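Local atomic coordinates of dual specificity protein phosphatase 15 (Homo sapiens, PDB entry 1YZ4), a protein that removes phosphate from phosphotyrosine, phosphoserine and phosphothreonine in other proteins, with MAPK13, ATF2, ERBB3, PDGFRB and SNX6 among its possible substrates. Residues Thr35-Ile40 and Ile51-Ile56; Val58-Glu63 and Pro132-Gln137. The protein carries 1 engineered substitution. All blocks are in the same frame, centred on the assembly; numbering follows the deposited sequence.

Contact 1 of 2, residues Thr35-Ile40 and Ile51-Ile56; sequences THIISI and ITYLRI
Ile37 packs against both Ile51 and Tyr53 on one face of a pair of parallel strands, 36-40 and 52-56. The CB of Ile37 lies 4.1 Å from Tyr53 CD2. CG2 stays over at the tyrosine, near CE2, while CG1, set opposite the carbonyl carbon (chi1 -64°), turns to Ile51 and meets its CG2 at 3.7 Å. The extended chain then carries CD1 into the angle between the two neighbours: Ile51 CG2 and CD1 on one hand, Tyr53 OH at 3.9 Å on the other. Farther along the same face, Ser39 OG lies in the plane of the tyrosine ring at its edge, 3.7 Å from Tyr53 CD2, and Tyr53 OH is held by the backbone N of Leu48.

Five backbone hydrogen bonds join the strands, running from Thr52 N to Thr35 O at the start to Ile56 N to Ser39 O, 2.8 Å, at the end. This is one side of the central sheet of the dual-specificity phosphatase catalytic domain: 52-56 is one of its two edge strands, and 36-40 sits between it and 87-91, which ends at Ser91, the engineered residue at the predicted catalytic position.

On the face turned to helix 70-82, His36 and Thr52 stand side by side, imidazole CD2 3.6 Å from Thr52 CB; Thr35 OG1, in the ring plane, hydrogen-bonds to His36 ND1 at 2.7 Å. Ile38 CG1 lies alongside Leu54 CB, and both side chains reach Phe76 of the helix. Ile38 CG2 touches Ile56 CG1 at 4.0 Å.

Contact 2 of 2, residues Val58-Glu63 and Pro132-Gln137; sequences VADTPE and PGFRQQ
Phe134, in the first turn of helix 132-143, pushes its ring into the bend of loop 58-63, which follows edge strand 52-56 of the sheet in this dual-specificity phosphatase domain. The loop passes close to the active site: the Asp60 side chain is about 7 Å from that of Ser91, the engineered residue at the predicted phosphocysteine position, and about 4 Å from a bound sulfate ion.

Three loop oxygens lie near the far end of the ring, one at its edge and two obliquely on the same side of its plane. Ala59 O is the one in the ring plane, 3.9 Å from Phe134 CZ, where the weakly positive ring hydrogens probably suit it. Thr61 O comes in obliquely, 3.3 Å from Phe134 CE1, and Asp60 OD1 does the same at CE2, with carboxylate and ring planes 43° apart; these two are van der Waals contacts. With Phe134 CG opposite its carbonyl carbon (chi1 -66°), the ring reaches forward to the loop, where Ile66, Arg97 and Thr100 also touch it.

No hydrogen bond crosses between the two segments; the polar ends of Asp60 and Gln137 bond to residues outside them. Asp60 OD1 accepts from Asn131 ND2, while Asn131 OD1 takes the N-H of Phe134; one side chain therefore ties the loop carboxylate to the start of the helix. Gln137, extended beyond CG, gives NE2 to Val64 O and receives Lys67 N at OE1, fastening the next part of the loop.

The backbones come nearest at Pro62 and Gly133, whose CA atoms are 3.8 Å apart. The proline CB rests 3.4 Å from Gly133 N, and a CA-H...O contact joins Gly133 CA to Pro62 O, with an angle of 158° at the hydrogen.

Overall arrangement
After strands 9-12 and 15-18 and helix 26-31, the chain lays down strand 36-40, makes an excursion of ten residues without helix or strand, and returns as segment 51-56; contact 1 closes that short loop. Loop 58-63 begins almost at once, but its partner comes only after helix 70-82, strand 87-91 and helices 97-110 and 114-123. Contact 2 closes this much longer loop at helix 132-143. The two follow in series, neither nested nor crossed, with centres 20 Å apart. They still touch, Ile40 CG2 packing 4.1 Å from Val58 O. Contact 1 belongs to the sheet; contact 2 joins the loop leaving edge strand 52-56 to a late helix.

Contact 1 of 2, residues Thr35-Ile40 and Ile51-Ile56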
# COMPACT_ATOMS: atom_id res chain seq x y z
N THR A 35 -3.77 2.61 12.61
CA THR A 35 -2.75 3.24 13.44
C THR A 35 -1.59 3.79 12.62
O THR A 35 -0.77 4.56 13.11
CB THR A 35 -2.15 2.24 14.46
OG1 THR A 35 -1.58 1.13 13.75
CG2 THR A 35 -3.22 1.76 15.43
N HIS A 36 -1.53 3.38 11.35
CA HIS A 36 -0.47 3.83 10.46
C HIS A 36 -1.01 4.14 9.08
O HIS A 36 -1.93 3.49 8.59
CB HIS A 36 0.62 2.76 10.36
CG HIS A 36 1.35 2.52 11.64
ND1 HIS A 36 0.76 1.90 12.72
CD2 HIS A 36 2.60 2.86 12.03
CE1 HIS A 36 1.63 1.86 13.72
NE2 HIS A 36 2.75 2.44 13.33
N ILE A 37 -0.41 5.13 8.44
CA ILE A 37 -0.83 5.54 7.12
C ILE A 37 0.37 5.94 6.29
O ILE A 37 1.32 6.55 6.79
CB ILE A 37 -1.77 6.77 7.17
CG1 ILE A 37 -3.08 6.42 7.89
CG2 ILE A 37 -2.04 7.28 5.75
CD1 ILE A 37 -4.03 7.63 8.06
N ILE A 38 0.32 5.58 5.02
CA ILE A 38 1.37 5.96 4.09
C ILE A 38 0.63 6.87 3.13
O ILE A 38 -0.32 6.44 2.48
CB ILE A 38 1.93 4.76 3.31
CG1 ILE A 38 2.66 3.80 4.26
CG2 ILE A 38 2.86 5.25 2.20
CD1 ILE A 38 3.37 2.67 3.54
N SER A 39 1.04 8.13 3.08
CA SER A 39 0.41 9.07 2.18
C SER A 39 1.30 9.28 0.96
O SER A 39 2.45 9.72 1.08
CB SER A 39 0.17 10.41 2.87
OG SER A 39 -0.71 10.25 3.96
N ILE A 40 0.78 8.93 -0.21
CA ILE A 40 1.50 9.09 -1.46
C ILE A 40 0.79 10.24 -2.16
O ILE A 40 -0.16 10.04 -2.92
CB ILE A 40 1.41 7.83 -2.32
CG1 ILE A 40 1.74 6.59 -1.48
CG2 ILE A 40 2.40 7.91 -3.46
CD1 ILE A 40 1.46 5.29 -2.19
N ILE A 51 -1.78 8.84 14.87
CA ILE A 51 -1.50 8.04 13.68
C ILE A 51 -0.08 8.34 13.23
O ILE A 51 0.35 9.49 13.20
CB ILE A 51 -2.49 8.34 12.52
CG1 ILE A 51 -3.90 7.86 12.89
CG2 ILE A 51 -2.04 7.62 11.24
CD1 ILE A 51 -4.95 8.01 11.78
N THR A 52 0.66 7.29 12.89
CA THR A 52 2.03 7.46 12.44
C THR A 52 2.04 7.51 10.92
O THR A 52 1.61 6.57 10.25
CB THR A 52 2.91 6.31 12.93
OG1 THR A 52 2.77 6.19 14.35
CG2 THR A 52 4.37 6.57 12.60
N TYR A 53 2.53 8.62 10.37
CA TYR A 53 2.55 8.79 8.93
C TYR A 53 3.90 8.58 8.28
O TYR A 53 4.96 8.76 8.88
CB TYR A 53 2.08 10.19 8.53
CG TYR A 53 0.62 10.47 8.72
CD1 TYR A 53 0.09 10.66 9.99
CD2 TYR A 53 -0.24 10.57 7.62
CE1 TYR A 53 -1.26 10.95 10.18
CE2 TYR A 53 -1.60 10.86 7.79
CZ TYR A 53 -2.10 11.05 9.08
OH TYR A 53 -3.43 11.32 9.27
N LEU A 54 3.84 8.22 7.01
CA LEU A 54 5.01 8.05 6.19
C LEU A 54 4.60 8.83 4.94
O LEU A 54 3.61 8.50 4.28
CB LEU A 54 5.23 6.57 5.85
CG LEU A 54 6.58 6.31 5.20
CD1 LEU A 54 7.68 6.68 6.18
CD2 LEU A 54 6.70 4.84 4.79
N ARG A 55 5.33 9.90 4.65
CA ARG A 55 5.03 10.72 3.48
C ARG A 55 5.87 10.33 2.27
O ARG A 55 7.10 10.27 2.35
CB ARG A 55 5.23 12.20 3.81
CG ARG A 55 4.07 12.83 4.57
CD ARG A 55 4.45 14.22 5.09
NE ARG A 55 3.32 14.93 5.70
CZ ARG A 55 3.43 16.04 6.41
NH1 ARG A 55 4.63 16.58 6.61
NH2 ARG A 55 2.35 16.63 6.91
N ILE A 56 5.18 10.07 1.17
CA ILE A 56 5.81 9.70 -0.09
C ILE A 56 5.28 10.66 -1.15
O ILE A 56 4.20 10.45 -1.71
CB ILE A 56 5.45 8.25 -0.48
CG1 ILE A 56 5.91 7.28 0.62
CG2 ILE A 56 6.10 7.88 -1.81
CD1 ILE A 56 7.43 7.26 0.86
O HOH W 1 0.38 5.12 16.00

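Contact 2 of 2, residues Val58-Glu63 and Pro132-Gln137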
# COMPACT_ATOMS: atom_id res chain seq x y z
N VAL A 58 4.95 11.60 -4.37
CA VAL A 58 5.06 11.11 -5.73
C VAL A 58 3.77 11.32 -6.52
O VAL A 58 2.67 11.10 -6.01
CB VAL A 58 5.41 9.60 -5.73
CG1 VAL A 58 5.21 9.00 -7.10
CG2 VAL A 58 6.85 9.42 -5.28
N ALA A 59 3.92 11.75 -7.76
CA ALA A 59 2.78 11.99 -8.64
C ALA A 59 2.42 10.71 -9.39
O ALA A 59 3.22 9.78 -9.47
CB ALA A 59 3.11 13.11 -9.63
N ASP A 60 1.21 10.65 -9.94
CA ASP A 60 0.81 9.47 -10.69
C ASP A 60 1.11 9.59 -12.18
O ASP A 60 0.25 9.97 -12.97
CB ASP A 60 -0.69 9.18 -10.51
CG ASP A 60 -1.10 7.88 -11.19
OD1 ASP A 60 -0.23 6.99 -11.27
OD2 ASP A 60 -2.27 7.75 -11.62
N THR A 61 2.36 9.29 -12.56
CA THR A 61 2.78 9.32 -13.96
C THR A 61 3.69 8.11 -14.13
O THR A 61 4.47 7.78 -13.24
CB THR A 61 3.55 10.60 -14.33
OG1 THR A 61 4.95 10.40 -14.13
CG2 THR A 61 3.09 11.77 -13.48
N PRO A 62 3.60 7.44 -15.29
CA PRO A 62 4.43 6.26 -15.54
C PRO A 62 5.94 6.45 -15.51
O PRO A 62 6.69 5.47 -15.46
CB PRO A 62 3.92 5.75 -16.89
CG PRO A 62 3.37 6.99 -17.55
CD PRO A 62 2.69 7.70 -16.41
N GLU A 63 6.40 7.70 -15.52
CA GLU A 63 7.84 7.96 -15.50
C GLU A 63 8.42 8.09 -14.08
O GLU A 63 9.63 8.00 -13.88
CB GLU A 63 8.14 9.23 -16.30
CG GLU A 63 7.85 9.08 -17.78
CD GLU A 63 8.31 10.28 -18.58
OE1 GLU A 63 9.51 10.64 -18.47
OE2 GLU A 63 7.49 10.86 -19.32
N PRO A 132 0.71 2.08 -16.42
CA PRO A 132 1.64 1.25 -17.20
C PRO A 132 3.09 1.25 -16.70
O PRO A 132 3.73 0.21 -16.65
CB PRO A 132 1.52 1.84 -18.60
CG PRO A 132 0.09 2.26 -18.65
CD PRO A 132 -0.09 2.94 -17.32
N GLY A 133 3.59 2.43 -16.32
CA GLY A 133 4.96 2.52 -15.84
C GLY A 133 5.19 1.84 -14.51
O GLY A 133 6.24 1.23 -14.27
N PHE A 134 4.20 1.94 -13.62
CA PHE A 134 4.33 1.31 -12.31
C PHE A 134 4.26 -0.21 -12.42
O PHE A 134 4.82 -0.93 -11.61
CB PHE A 134 3.23 1.81 -11.36
CG PHE A 134 3.34 3.27 -11.02
CD1 PHE A 134 4.47 4.00 -11.39
CD2 PHE A 134 2.33 3.91 -10.32
CE1 PHE A 134 4.58 5.35 -11.05
CE2 PHE A 134 2.43 5.25 -9.98
CZ PHE A 134 3.56 5.97 -10.34
N ARG A 135 3.56 -0.69 -13.45
CA ARG A 135 3.43 -2.13 -13.64
C ARG A 135 4.78 -2.72 -14.05
O ARG A 135 5.14 -3.82 -13.63
CB ARG A 135 2.33 -2.40 -14.68
CG ARG A 135 1.01 -1.74 -14.27
CD ARG A 135 -0.07 -1.75 -15.33
NE ARG A 135 -0.77 -3.03 -15.42
CZ ARG A 135 -2.06 -3.21 -15.15
NH1 ARG A 135 -2.82 -2.19 -14.77
NH2 ARG A 135 -2.60 -4.41 -15.28
N GLN A 136 5.55 -1.96 -14.84
CA GLN A 136 6.87 -2.40 -15.28
C GLN A 136 7.80 -2.42 -14.08
O GLN A 136 8.59 -3.35 -13.91
CB GLN A 136 7.43 -1.44 -16.33
CG GLN A 136 6.67 -1.45 -17.65
CD GLN A 136 7.30 -0.58 -18.71
OE1 GLN A 136 7.31 0.65 -18.61
NE2 GLN A 136 7.84 -1.22 -19.74
N GLN A 137 7.69 -1.38 -13.26
CA GLN A 137 8.50 -1.27 -12.05
C GLN A 137 8.14 -2.43 -11.13
O GLN A 137 9.00 -2.95 -10.41
CB GLN A 137 8.24 0.07 -11.36
CG GLN A 137 8.77 1.26 -12.15
CD GLN A 137 8.59 2.59 -11.44
OE1 GLN A 137 8.91 2.72 -10.25
NE2 GLN A 137 8.10 3.58 -12.16